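Local atomic coordinates of phthiocerol synthesis polyketide synthase type I PpsC (Mycobacterium tuberculosis, PDB entry 7AHB), a protein that builds part of the phthiocerol carbon skeleton in Mycobacterium tuberculosis as a type I polyketide synthase, its acyltransferase domain probably selecting and loading the extender unit. Residues Q110-I114 with G156-A161; A144-A150 with Q261-I267; Y193-S197 with I209-L215; L247-R252 with W290-R295; H312-S318 with Y340-L346. One frame throughout, in Å; residues are numbered along the deposited sequence.

Contacts 1, 2 and 4 form one connected block. Gly156 CA of contact 1 lies 3.8 Å from Val146 CG2 of contact 2, and the indole of Trp290 in contact 4 meets both of the others: its CG is 3.7 Å from Val159 CG1, its CH2 3.8 Å from Ala145 CB. A GxSxG sequence at Gly136, Ser138 and Gly140, consistent with a nucleophile elbow, borders this block, and Ala144 of contact 2 touches it. Contact 5, in the parallel sheet, has its centre about 19 Å from that of contact 2. Contact 3 lies in a separate antiparallel sheet, its centre about 31 Å from that of contact 5 and its nearest atoms about 5 Å from contact 4.

Contact 1 (Q110-I114 with G156-A161); sequences QLGLI and GLRVTA
Thr160 faces the helix carrying Gln110, Leu111 and Ile114 and sends its two branches to different places. With chi1 at -56°, CG2 stands anti to the backbone N and presses on the first turn of the 110-114 segment, 3.5 Å from Gln110 O and 3.7 Å from Gln110 CB. OG1 turns instead to its own helix and donates to Gly156 O over 2.8 Å, a bond that would fix the side-chain rotation and satisfies the hydroxyl; Thr160 N reaches the same oxygen from the opposite face of its plane. The hydroxyl can therefore sit beside a methyl, Ile114 CD1, at 3.7 Å. Leu111 and Ile114 each slide past Thr160 in the opposite direction. Leu111 ends with CD2 3.8 Å from Leu157 O and beside Ala161 CB, whereas Ile114 directs CG2 to Leu157 CD2 at 4.0 Å. No hydrogen bond joins the segments, whose axes approach to 9.4 Å at 156°, close to antiparallel. Gln110 OE1 is held by Arg163, one turn beyond Thr160 on the partner helix. Around this buried pair, Phe85 of helix 72-89 covers Leu111 and Leu157, and Val142 of helix 141-147 packs on Ile114 and Thr160.

Contact 2 (A144-A150 with Q261-I267); sequences AAVVAGA and QPPTIPI. With NA (sodium ion), chain O.
The flat peptide group that ends in Ala148 O is met at that oxygen by Pro263, Thr264 and Ile265. Thr264 N lies 2.8 Å from Ala148 O and almost on the line of the C=O bond (174°), while Ile265 N donates to the same oxygen at 3.3 Å, tilted 19° from the carbonyl plane. Pro263 CA also approaches Ala148 O, at 3.5 Å. Nearby, Gln261 N donates to Ala150 O over 3.0 Å, and one water gives a hydrogen bond each to Gly149 O and Pro262 O. Apolar contacts flank these bonds: Ala148 CB touches Pro263, Ile265 and Ile267, and Ile267 CD1 reaches Ala144 CB at 3.9 Å. Gly149, with phi 90°, turns the chain in a Schellman motif after helix 141-147. The side chain of Gln261 and Thr259 O bind a sodium ion at the margin. The chemistry is thus mainly backbone to backbone: the loop's N-H groups satisfy the carbonyls of Ala148 and Ala150, and would probably offset the partial negative charge expected there.

Contact 3 (Y193-S197 with I209-L215); sequences YPEVS and ISGPPLL
Ser197 and Ser210 form an antiparallel hydrogen-bonded pair: Ser197 N donates to Ser210 O at 2.9 Å, nearly straight at 169°, and Ser210 N returns a bond to Ser197 O at 3.0 Å. Beside the pair, the branches of Val196 divide. CG1, anti to the backbone N (chi1 175°), lies 4.0 Å from Ile209 CB, while CG2 crosses obliquely to Leu215 CB at 3.9 Å. Glu195 reaches out from its extended chain at about a right angle to Pro212, bringing OE1 to within 3.4 Å of Pro212 CG. Leu215 CD2 touches the edge of the Tyr193 ring, 4.4 Å from Tyr193 CD2.

A type I turn from Tyr193 to Val196 presents Tyr193, Glu195 and Val196 to the other segment; Pro212 occupies the N-cap of helix 213-225. Farther out, Asn241 ND2 bonds to Glu195 O and Ser197 OG, His240 O also holds Ser197 OG, Pro239 O holds Ser210 OG, and Glu218 anchors the Tyr193 hydroxyl. The contact lies at the open end of the hairpin of strands 197-201 and 207-211, in an antiparallel sheet continued by 175-179 and 230-232. With helices 183-189 and 213-225, this beta-alpha-beta-beta-alpha-beta sequence is the ferredoxin-like fold of the small acyltransferase subdomain.

Contact 4 (L247-R252 with W290-R295); sequences LQPAMR and WATNMR
Gln248 and Met251 meet Ala291 where helices 248-254 and 287-295 pack as a roughly antiparallel pair, segment axes 9.3 Å apart at 149°. Leu247 and Met251 also pack on helix 153-167, Trp290 on helix 141-147. The apolar interactions centre on Met251, whose chain bends at chi2 and chi3. Its CB lies on Ala291 CB at 3.9 Å, its CG lies 3.7 Å from Met294 SD, and its CE turns back to Trp290 CB at 3.7 Å. Met294 carries its CE to Leu247 CD1, 3.8 Å away, the side chains crossing at about a right angle.

One direct hydrogen bond joins the helices. Gln248 NE2 donates to Ala291 O at 3.0 Å, straight at 179°; the acceptor lies in the amide plane, yet the donor stands above the carbonyl plane, 62° out of it. A water extends this polar side, accepting from Arg252 NH2 and donating to Thr292 OG1, with a weak bond from Gln248 NE2. Thr292 OG1 also bonds to Glu288 O, and Arg295 NE forms a salt bridge with Asp245.

As for the cation, Ala291 CB lies over one face of the Arg252 guanidinium, and Arg252 NE, buried here without a hydrogen-bond partner, is 3.6 Å from that methyl carbon.

Contact 5 (H312-S318 with Y340-L346); sequences HTFIEIS and YLSIGTL
His312 and Tyr340 have nearly equal first torsions, chi1 -68° and -70°, which place each CG beside its own backbone N and bring the two rings together. Their centroids are 4.4 Å apart with planes at 34°, an oblique pairing in which His312 CD2 sits over one face of the tyrosine ring, 3.5 Å from Tyr340 CZ. Phe314 CE1 comes to that ring's edge. Both rings are also tethered outside the pair: His312 ND1 bonds to Gly47 O and Tyr340 OH to Gly308 O. On the face opposite Phe314 and Ser342, Ile315 and Ile343 lie side by side, pointing the same way, CG1 to CG1 at 4.0 Å.

The backbones run parallel and exchange alternating bonds: Leu341 N to His312 O, Phe314 N to Leu341 O (2.9 Å), Ile343 N to Phe314 O, and Glu316 N to Ile343 O (2.8 Å). Past the strands, Thr345 OG1 donates to Glu316 O at 2.7 Å, and Trp124 NE1 bonds to Thr345 OG1. Ser318 OG donates to Glu316 OE2 at 2.7 Å, from above the carboxylate plane; Leu322 N and Leu323 N hold the same carboxylate.

This is a beta-alpha-beta unit. Helix 324-334 covers Phe314 and Ser342 on one face, Trp124 of helix 106-126 meets Ile315 on the other, strand 49-53 flanks 313-316, and 341-343 is the sheet's outermost strand on that side.

Contact 1 (Q110-I114 with G156-A161)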
# COMPACT_ATOMS: atom_id res chain seq x y z
N GLN A 110 7.26 7.63 3.83
CA GLN A 110 5.94 7.67 3.22
C GLN A 110 5.94 8.46 1.91
O GLN A 110 5.32 8.05 0.91
CB GLN A 110 4.92 8.27 4.21
CG GLN A 110 4.57 7.36 5.40
CD GLN A 110 3.17 7.70 6.02
OE1 GLN A 110 2.33 8.42 5.42
NE2 GLN A 110 2.91 7.15 7.22
N LEU A 111 6.61 9.61 1.90
CA LEU A 111 6.67 10.42 0.68
C LEU A 111 7.40 9.68 -0.44
O LEU A 111 6.94 9.66 -1.59
CB LEU A 111 7.34 11.75 0.98
CG LEU A 111 6.48 12.78 1.70
CD1 LEU A 111 7.30 13.91 2.26
CD2 LEU A 111 5.40 13.28 0.71
N GLY A 112 8.56 9.09 -0.12
CA GLY A 112 9.28 8.29 -1.10
C GLY A 112 8.44 7.15 -1.66
O GLY A 112 8.49 6.85 -2.86
N LEU A 113 7.68 6.48 -0.80
CA LEU A 113 6.89 5.34 -1.25
C LEU A 113 5.84 5.76 -2.28
O LEU A 113 5.68 5.13 -3.32
CB LEU A 113 6.22 4.68 -0.05
CG LEU A 113 5.21 3.59 -0.36
CD1 LEU A 113 5.89 2.46 -1.16
CD2 LEU A 113 4.53 3.05 0.92
N ILE A 114 5.13 6.85 -2.02
CA ILE A 114 4.09 7.22 -2.97
C ILE A 114 4.71 7.67 -4.29
O ILE A 114 4.15 7.43 -5.36
CB ILE A 114 3.14 8.29 -2.39
CG1 ILE A 114 2.02 8.60 -3.40
CG2 ILE A 114 3.89 9.54 -2.01
CD1 ILE A 114 0.81 9.28 -2.81
N GLY A 156 -1.99 13.90 -3.67
CA GLY A 156 -1.48 12.72 -3.00
C GLY A 156 -0.26 13.00 -2.16
O GLY A 156 -0.13 12.47 -1.04
N LEU A 157 0.68 13.81 -2.69
CA LEU A 157 1.83 14.20 -1.89
C LEU A 157 1.39 14.98 -0.66
O LEU A 157 1.90 14.78 0.45
CB LEU A 157 2.80 15.02 -2.72
CG LEU A 157 3.29 14.48 -4.04
CD1 LEU A 157 4.47 15.31 -4.57
CD2 LEU A 157 3.62 13.04 -3.98
N ARG A 158 0.43 15.90 -0.84
CA ARG A 158 -0.04 16.73 0.26
C ARG A 158 -0.59 15.88 1.39
O ARG A 158 -0.21 16.05 2.55
CB ARG A 158 -1.10 17.71 -0.26
CG ARG A 158 -1.82 18.49 0.83
CD ARG A 158 -0.88 19.33 1.61
NE ARG A 158 -1.55 20.12 2.64
CZ ARG A 158 -0.91 20.83 3.58
NH1 ARG A 158 0.41 20.84 3.60
NH2 ARG A 158 -1.59 21.51 4.49
N VAL A 159 -1.51 14.95 1.07
CA VAL A 159 -2.05 14.08 2.11
C VAL A 159 -0.92 13.33 2.80
O VAL A 159 -0.90 13.18 4.03
CB VAL A 159 -3.08 13.09 1.52
CG1 VAL A 159 -3.49 12.09 2.57
CG2 VAL A 159 -4.28 13.84 0.95
N THR A 160 0.00 12.78 2.00
CA THR A 160 1.11 12.02 2.56
C THR A 160 1.98 12.88 3.45
O THR A 160 2.35 12.45 4.55
CB THR A 160 1.93 11.40 1.43
OG1 THR A 160 1.06 10.61 0.62
CG2 THR A 160 3.01 10.52 1.96
N ALA A 161 2.26 14.11 3.02
CA ALA A 161 3.11 15.02 3.79
C ALA A 161 2.48 15.38 5.13
O ALA A 161 3.15 15.35 6.17
CB ALA A 161 3.37 16.30 3.00

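Contact 2 (A144-A150 with Q261-I267)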
# COMPACT_ATOMS: atom_id res chain seq x y z
N ALA A 144 -3.61 4.83 -4.57
CA ALA A 144 -4.76 4.29 -5.30
C ALA A 144 -5.73 5.40 -5.71
O ALA A 144 -6.23 5.43 -6.84
CB ALA A 144 -5.48 3.23 -4.46
N ALA A 145 -6.03 6.31 -4.78
CA ALA A 145 -6.93 7.40 -5.07
C ALA A 145 -6.37 8.31 -6.16
O ALA A 145 -7.12 8.84 -6.98
CB ALA A 145 -7.21 8.19 -3.79
N VAL A 146 -5.04 8.50 -6.18
CA VAL A 146 -4.43 9.28 -7.24
C VAL A 146 -4.62 8.58 -8.57
O VAL A 146 -5.12 9.17 -9.55
CB VAL A 146 -2.93 9.52 -6.95
CG1 VAL A 146 -2.25 10.15 -8.15
CG2 VAL A 146 -2.76 10.41 -5.73
N VAL A 147 -4.27 7.30 -8.63
CA VAL A 147 -4.33 6.57 -9.89
C VAL A 147 -5.77 6.43 -10.38
O VAL A 147 -6.04 6.47 -11.59
CB VAL A 147 -3.63 5.21 -9.72
CG1 VAL A 147 -3.80 4.33 -10.95
CG2 VAL A 147 -2.14 5.42 -9.42
N ALA A 148 -6.73 6.30 -9.46
CA ALA A 148 -8.13 6.23 -9.84
C ALA A 148 -8.71 7.58 -10.25
O ALA A 148 -9.85 7.63 -10.70
CB ALA A 148 -8.96 5.65 -8.70
N GLY A 149 -7.97 8.67 -10.11
CA GLY A 149 -8.42 9.99 -10.50
C GLY A 149 -9.16 10.77 -9.43
O GLY A 149 -9.61 11.88 -9.70
N ALA A 150 -9.30 10.23 -8.23
CA ALA A 150 -9.96 10.98 -7.17
C ALA A 150 -9.06 12.09 -6.63
O ALA A 150 -9.55 13.07 -6.07
CB ALA A 150 -10.36 10.02 -6.06
N GLN A 261 -12.06 14.69 -6.35
CA GLN A 261 -13.02 14.49 -7.42
C GLN A 261 -13.51 13.05 -7.37
O GLN A 261 -12.85 12.19 -6.79
CB GLN A 261 -12.41 14.80 -8.80
CG GLN A 261 -12.09 16.26 -9.01
CD GLN A 261 -13.32 17.13 -8.91
OE1 GLN A 261 -14.41 16.71 -9.30
NE2 GLN A 261 -13.17 18.34 -8.42
N PRO A 262 -14.66 12.76 -7.94
CA PRO A 262 -15.09 11.36 -8.05
C PRO A 262 -14.07 10.57 -8.84
O PRO A 262 -13.55 11.06 -9.85
CB PRO A 262 -16.43 11.44 -8.80
CG PRO A 262 -16.89 12.84 -8.67
CD PRO A 262 -15.66 13.71 -8.47
N PRO A 263 -13.80 9.32 -8.45
CA PRO A 263 -12.87 8.51 -9.23
C PRO A 263 -13.41 8.18 -10.61
O PRO A 263 -14.62 8.10 -10.85
CB PRO A 263 -12.69 7.24 -8.38
CG PRO A 263 -13.93 7.20 -7.50
CD PRO A 263 -14.35 8.60 -7.27
N THR A 264 -12.48 7.96 -11.54
CA THR A 264 -12.82 7.52 -12.88
C THR A 264 -12.53 6.04 -13.09
O THR A 264 -13.09 5.44 -14.02
CB THR A 264 -12.07 8.33 -13.95
OG1 THR A 264 -10.66 8.20 -13.78
CG2 THR A 264 -12.42 9.79 -13.84
N ILE A 265 -11.69 5.44 -12.25
CA ILE A 265 -11.42 4.00 -12.22
C ILE A 265 -12.09 3.48 -10.94
O ILE A 265 -11.96 4.14 -9.90
CB ILE A 265 -9.91 3.69 -12.17
CG1 ILE A 265 -9.19 4.33 -13.32
CG2 ILE A 265 -9.66 2.19 -12.21
CD1 ILE A 265 -7.81 3.74 -13.62
N PRO A 266 -12.79 2.34 -10.95
CA PRO A 266 -13.30 1.77 -9.69
C PRO A 266 -12.16 1.70 -8.69
O PRO A 266 -11.08 1.19 -8.98
CB PRO A 266 -13.79 0.38 -10.11
CG PRO A 266 -14.27 0.61 -11.52
CD PRO A 266 -13.20 1.54 -12.11
N ILE A 267 -12.41 2.20 -7.48
CA ILE A 267 -11.48 2.04 -6.37
C ILE A 267 -12.24 1.33 -5.25
O ILE A 267 -13.28 1.81 -4.80
CB ILE A 267 -10.89 3.38 -5.89
CG1 ILE A 267 -10.25 3.21 -4.52
CG2 ILE A 267 -11.95 4.48 -5.89
CD1 ILE A 267 -9.26 4.33 -4.18
NA NA O . -10.77 19.22 -7.45
O HOH W 1 -11.64 11.80 -11.59

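Contact 3 (Y193-S197 with I209-L215)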
# COMPACT_ATOMS: atom_id res chain seq x y z
N TYR A 193 -6.24 -6.92 25.85
CA TYR A 193 -5.20 -5.94 25.49
C TYR A 193 -5.89 -4.71 24.92
O TYR A 193 -5.92 -4.51 23.69
CB TYR A 193 -4.20 -6.52 24.49
CG TYR A 193 -3.34 -7.61 25.09
CD1 TYR A 193 -3.79 -8.91 25.18
CD2 TYR A 193 -2.06 -7.33 25.55
CE1 TYR A 193 -3.00 -9.90 25.74
CE2 TYR A 193 -1.26 -8.32 26.12
CZ TYR A 193 -1.74 -9.60 26.20
OH TYR A 193 -0.97 -10.61 26.76
N PRO A 194 -6.45 -3.85 25.77
CA PRO A 194 -7.21 -2.70 25.27
C PRO A 194 -6.41 -1.74 24.41
O PRO A 194 -7.01 -1.02 23.60
CB PRO A 194 -7.69 -2.02 26.56
CG PRO A 194 -6.78 -2.51 27.63
CD PRO A 194 -6.45 -3.92 27.24
N GLU A 195 -5.08 -1.70 24.55
CA GLU A 195 -4.25 -0.80 23.76
C GLU A 195 -3.86 -1.39 22.41
O GLU A 195 -3.33 -0.66 21.57
CB GLU A 195 -2.98 -0.44 24.55
CG GLU A 195 -3.29 0.30 25.86
CD GLU A 195 -2.06 0.61 26.67
OE1 GLU A 195 -1.02 0.94 26.09
OE2 GLU A 195 -2.12 0.50 27.91
N VAL A 196 -4.11 -2.67 22.18
CA VAL A 196 -3.76 -3.34 20.93
C VAL A 196 -5.02 -3.51 20.11
O VAL A 196 -6.07 -3.88 20.66
CB VAL A 196 -3.10 -4.70 21.20
CG1 VAL A 196 -2.85 -5.43 19.90
CG2 VAL A 196 -1.78 -4.48 21.99
N SER A 197 -4.91 -3.25 18.79
CA SER A 197 -6.04 -3.36 17.87
C SER A 197 -5.79 -4.39 16.77
O SER A 197 -4.65 -4.73 16.45
CB SER A 197 -6.34 -2.00 17.21
OG SER A 197 -5.25 -1.61 16.40
N ILE A 209 -1.84 -7.03 13.90
CA ILE A 209 -2.19 -6.30 15.10
C ILE A 209 -1.30 -5.07 15.22
O ILE A 209 -0.18 -5.02 14.69
CB ILE A 209 -2.09 -7.18 16.37
CG1 ILE A 209 -0.68 -7.76 16.51
CG2 ILE A 209 -3.14 -8.27 16.34
CD1 ILE A 209 -0.45 -8.50 17.88
N SER A 210 -1.79 -4.09 15.94
CA SER A 210 -1.11 -2.81 16.02
C SER A 210 -1.21 -2.29 17.44
O SER A 210 -2.24 -2.45 18.08
CB SER A 210 -1.73 -1.79 15.03
OG SER A 210 -1.10 -0.54 15.17
N GLY A 211 -0.13 -1.69 17.94
CA GLY A 211 -0.15 -1.12 19.25
C GLY A 211 1.25 -0.88 19.82
O GLY A 211 2.26 -0.92 19.11
N PRO A 212 1.31 -0.61 21.11
CA PRO A 212 2.62 -0.30 21.75
C PRO A 212 3.61 -1.44 21.58
O PRO A 212 3.23 -2.62 21.69
CB PRO A 212 2.25 -0.09 23.23
CG PRO A 212 0.78 0.26 23.23
CD PRO A 212 0.17 -0.48 22.04
N PRO A 213 4.89 -1.13 21.35
CA PRO A 213 5.82 -2.20 20.92
C PRO A 213 6.05 -3.27 21.97
O PRO A 213 6.24 -4.43 21.59
CB PRO A 213 7.11 -1.44 20.60
CG PRO A 213 6.98 -0.11 21.31
CD PRO A 213 5.50 0.21 21.25
N LEU A 214 6.07 -2.92 23.26
CA LEU A 214 6.25 -3.94 24.29
C LEU A 214 5.10 -4.94 24.26
O LEU A 214 5.30 -6.14 24.51
CB LEU A 214 6.33 -3.29 25.67
CG LEU A 214 7.62 -2.54 26.01
CD1 LEU A 214 7.63 -2.01 27.45
CD2 LEU A 214 8.85 -3.43 25.76
N LEU A 215 3.89 -4.46 23.98
CA LEU A 215 2.71 -5.34 23.97
C LEU A 215 2.64 -6.16 22.69
O LEU A 215 2.21 -7.31 22.73
CB LEU A 215 1.45 -4.50 24.17
CG LEU A 215 1.40 -3.72 25.48
CD1 LEU A 215 0.23 -2.80 25.50
CD2 LEU A 215 1.33 -4.69 26.69

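Contact 4 (L247-R252 with W290-R295)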
# COMPACT_ATOMS: atom_id res chain seq x y z
N LEU A 247 -4.67 12.17 16.24
CA LEU A 247 -4.19 12.87 15.06
C LEU A 247 -5.32 13.31 14.13
O LEU A 247 -5.08 14.13 13.23
CB LEU A 247 -3.21 12.00 14.26
CG LEU A 247 -1.96 11.51 15.00
CD1 LEU A 247 -1.08 10.76 14.03
CD2 LEU A 247 -1.24 12.70 15.63
N GLN A 248 -6.52 12.83 14.33
CA GLN A 248 -7.58 13.07 13.35
C GLN A 248 -7.99 14.54 13.29
O GLN A 248 -8.18 15.06 12.18
CB GLN A 248 -8.78 12.18 13.65
CG GLN A 248 -8.50 10.69 13.46
CD GLN A 248 -9.72 9.83 13.72
OE1 GLN A 248 -10.37 9.92 14.77
NE2 GLN A 248 -10.06 8.99 12.74
N PRO A 249 -8.09 15.25 14.41
CA PRO A 249 -8.46 16.67 14.30
C PRO A 249 -7.46 17.48 13.50
O PRO A 249 -7.85 18.33 12.70
CB PRO A 249 -8.53 17.14 15.76
CG PRO A 249 -8.80 15.84 16.55
CD PRO A 249 -8.04 14.78 15.81
N ALA A 250 -6.16 17.22 13.70
CA ALA A 250 -5.16 17.96 12.94
C ALA A 250 -5.22 17.59 11.47
O ALA A 250 -5.06 18.46 10.61
CB ALA A 250 -3.76 17.70 13.49
N MET A 251 -5.47 16.31 11.17
CA MET A 251 -5.68 15.90 9.78
C MET A 251 -6.81 16.70 9.13
O MET A 251 -6.65 17.23 8.03
CB MET A 251 -6.01 14.41 9.70
CG MET A 251 -4.83 13.51 9.87
SD MET A 251 -3.85 13.37 8.38
CE MET A 251 -4.88 12.34 7.37
N ARG A 252 -7.97 16.77 9.79
CA ARG A 252 -9.12 17.46 9.21
C ARG A 252 -8.85 18.95 9.07
O ARG A 252 -9.31 19.57 8.10
CB ARG A 252 -10.36 17.18 10.05
CG ARG A 252 -10.81 15.74 9.87
CD ARG A 252 -11.74 15.20 10.92
NE ARG A 252 -11.96 13.77 10.62
CZ ARG A 252 -12.22 12.81 11.52
NH1 ARG A 252 -12.29 13.12 12.82
NH2 ARG A 252 -12.40 11.55 11.11
N TRP A 290 -9.24 10.57 4.80
CA TRP A 290 -7.87 10.24 5.15
C TRP A 290 -7.67 10.14 6.66
O TRP A 290 -6.90 9.30 7.13
CB TRP A 290 -6.93 11.25 4.49
CG TRP A 290 -7.10 11.21 3.00
CD1 TRP A 290 -7.53 12.23 2.19
CD2 TRP A 290 -6.93 10.06 2.15
NE1 TRP A 290 -7.60 11.79 0.88
CE2 TRP A 290 -7.26 10.46 0.84
CE3 TRP A 290 -6.53 8.73 2.38
CZ2 TRP A 290 -7.20 9.60 -0.24
CZ3 TRP A 290 -6.48 7.87 1.31
CH2 TRP A 290 -6.80 8.32 -0.00
N ALA A 291 -8.35 10.97 7.44
CA ALA A 291 -8.32 10.81 8.90
C ALA A 291 -8.92 9.47 9.30
O ALA A 291 -8.46 8.83 10.26
CB ALA A 291 -9.07 11.95 9.57
N THR A 292 -9.97 9.04 8.59
CA THR A 292 -10.60 7.76 8.88
C THR A 292 -9.75 6.59 8.41
O THR A 292 -9.64 5.58 9.12
CB THR A 292 -11.99 7.71 8.21
OG1 THR A 292 -12.79 8.76 8.76
CG2 THR A 292 -12.63 6.37 8.45
N ASN A 293 -9.14 6.72 7.23
CA ASN A 293 -8.30 5.65 6.69
C ASN A 293 -7.12 5.30 7.62
O ASN A 293 -6.75 4.13 7.75
CB ASN A 293 -7.78 6.06 5.31
CG ASN A 293 -6.62 5.21 4.83
OD1 ASN A 293 -5.44 5.63 4.88
ND2 ASN A 293 -6.94 4.00 4.34
N MET A 294 -6.52 6.28 8.26
CA MET A 294 -5.36 5.97 9.11
C MET A 294 -5.75 5.35 10.44
O MET A 294 -4.90 4.74 11.10
CB MET A 294 -4.53 7.22 9.38
CG MET A 294 -5.20 8.23 10.28
SD MET A 294 -4.40 9.87 10.24
CE MET A 294 -2.81 9.54 10.93
N ARG A 295 -7.03 5.45 10.83
CA ARG A 295 -7.52 4.92 12.10
C ARG A 295 -8.22 3.59 11.95
O ARG A 295 -8.03 2.71 12.79
CB ARG A 295 -8.47 5.93 12.75
CG ARG A 295 -9.30 5.38 13.89
CD ARG A 295 -8.44 5.02 15.09
NE ARG A 295 -9.19 4.42 16.20
CZ ARG A 295 -9.38 3.10 16.36
NH1 ARG A 295 -8.91 2.21 15.48
NH2 ARG A 295 -10.06 2.67 17.40
O HOH W 2 -13.27 8.49 11.73

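Contact 5 (H312-S318 with Y340-L346)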
# COMPACT_ATOMS: atom_id res chain seq x y z
N HIS A 312 -8.89 -11.03 -12.69
CA HIS A 312 -8.05 -12.20 -12.54
C HIS A 312 -6.57 -11.91 -12.45
O HIS A 312 -5.82 -12.81 -12.06
CB HIS A 312 -8.29 -13.16 -13.71
CG HIS A 312 -9.65 -13.78 -13.69
ND1 HIS A 312 -10.78 -13.09 -14.09
CD2 HIS A 312 -10.07 -15.00 -13.29
CE1 HIS A 312 -11.84 -13.87 -13.95
NE2 HIS A 312 -11.43 -15.03 -13.45
N THR A 313 -6.12 -10.70 -12.78
CA THR A 313 -4.72 -10.34 -12.65
C THR A 313 -4.57 -9.27 -11.58
O THR A 313 -5.17 -8.20 -11.70
CB THR A 313 -4.13 -9.86 -13.98
OG1 THR A 313 -4.19 -10.93 -14.93
CG2 THR A 313 -2.68 -9.41 -13.79
N PHE A 314 -3.79 -9.58 -10.55
CA PHE A 314 -3.47 -8.66 -9.48
C PHE A 314 -1.98 -8.34 -9.54
O PHE A 314 -1.15 -9.25 -9.55
CB PHE A 314 -3.83 -9.26 -8.12
CG PHE A 314 -5.32 -9.40 -7.91
CD1 PHE A 314 -6.03 -10.38 -8.57
CD2 PHE A 314 -6.00 -8.54 -7.07
CE1 PHE A 314 -7.40 -10.51 -8.40
CE2 PHE A 314 -7.36 -8.67 -6.89
CZ PHE A 314 -8.05 -9.66 -7.56
N ILE A 315 -1.65 -7.05 -9.58
CA ILE A 315 -0.27 -6.58 -9.68
C ILE A 315 -0.02 -5.66 -8.49
O ILE A 315 -0.61 -4.57 -8.40
CB ILE A 315 -0.01 -5.83 -10.99
CG1 ILE A 315 -0.33 -6.72 -12.17
CG2 ILE A 315 1.47 -5.34 -11.07
CD1 ILE A 315 -0.27 -6.03 -13.52
N GLU A 316 0.87 -6.07 -7.59
CA GLU A 316 1.27 -5.22 -6.49
C GLU A 316 2.27 -4.18 -7.01
O GLU A 316 3.30 -4.53 -7.60
CB GLU A 316 1.88 -6.04 -5.35
CG GLU A 316 2.36 -5.19 -4.20
CD GLU A 316 3.00 -6.03 -3.10
OE1 GLU A 316 2.65 -7.23 -3.01
OE2 GLU A 316 3.87 -5.49 -2.35
N ILE A 317 1.96 -2.91 -6.77
CA ILE A 317 2.76 -1.80 -7.26
C ILE A 317 3.68 -1.38 -6.12
O ILE A 317 3.34 -0.49 -5.34
CB ILE A 317 1.87 -0.64 -7.73
CG1 ILE A 317 0.86 -1.12 -8.75
CG2 ILE A 317 2.76 0.48 -8.33
CD1 ILE A 317 1.44 -1.64 -10.04
N SER A 318 4.82 -2.04 -5.98
CA SER A 318 5.70 -1.80 -4.84
C SER A 318 7.13 -2.06 -5.26
O SER A 318 7.41 -2.60 -6.34
CB SER A 318 5.32 -2.69 -3.63
OG SER A 318 5.56 -4.05 -3.93
N TYR A 340 -5.95 -17.35 -12.16
CA TYR A 340 -5.54 -16.08 -11.59
C TYR A 340 -4.02 -15.93 -11.61
O TYR A 340 -3.28 -16.91 -11.73
CB TYR A 340 -6.04 -15.94 -10.14
CG TYR A 340 -7.54 -15.74 -10.03
CD1 TYR A 340 -8.41 -16.81 -10.21
CD2 TYR A 340 -8.09 -14.49 -9.75
CE1 TYR A 340 -9.77 -16.64 -10.11
CE2 TYR A 340 -9.46 -14.31 -9.64
CZ TYR A 340 -10.29 -15.39 -9.83
OH TYR A 340 -11.65 -15.23 -9.74
N LEU A 341 -3.59 -14.69 -11.45
CA LEU A 341 -2.18 -14.31 -11.48
C LEU A 341 -2.01 -13.24 -10.42
O LEU A 341 -2.72 -12.23 -10.44
CB LEU A 341 -1.79 -13.79 -12.86
CG LEU A 341 -0.32 -13.49 -13.14
CD1 LEU A 341 0.49 -14.76 -13.20
CD2 LEU A 341 -0.21 -12.69 -14.44
N SER A 342 -1.09 -13.45 -9.48
CA SER A 342 -0.77 -12.47 -8.45
C SER A 342 0.73 -12.22 -8.48
O SER A 342 1.51 -13.10 -8.08
CB SER A 342 -1.21 -12.94 -7.07
OG SER A 342 -0.92 -11.96 -6.08
N ILE A 343 1.13 -11.03 -8.93
CA ILE A 343 2.54 -10.71 -9.14
C ILE A 343 2.86 -9.33 -8.59
O ILE A 343 1.98 -8.53 -8.27
CB ILE A 343 2.93 -10.77 -10.63
CG1 ILE A 343 2.10 -9.81 -11.46
CG2 ILE A 343 2.78 -12.18 -11.17
CD1 ILE A 343 2.79 -9.37 -12.76
N GLY A 344 4.16 -9.04 -8.50
CA GLY A 344 4.63 -7.74 -8.09
C GLY A 344 5.24 -6.95 -9.24
O GLY A 344 5.14 -7.33 -10.41
N THR A 345 5.87 -5.83 -8.87
CA THR A 345 6.51 -4.94 -9.82
C THR A 345 8.03 -5.02 -9.73
O THR A 345 8.68 -5.49 -10.67
CB THR A 345 6.03 -3.49 -9.59
OG1 THR A 345 4.61 -3.44 -9.73
CG2 THR A 345 6.65 -2.55 -10.60
N LEU A 346 8.59 -4.67 -8.59
CA LEU A 346 10.01 -4.83 -8.31
C LEU A 346 10.21 -5.74 -7.10
O LEU A 346 9.28 -6.00 -6.32
CB LEU A 346 10.67 -3.48 -8.04
CG LEU A 346 10.45 -2.34 -9.03
CD1 LEU A 346 11.15 -1.09 -8.51
CD2 LEU A 346 10.97 -2.71 -10.38
O HOH W 3 6.63 -5.81 -6.06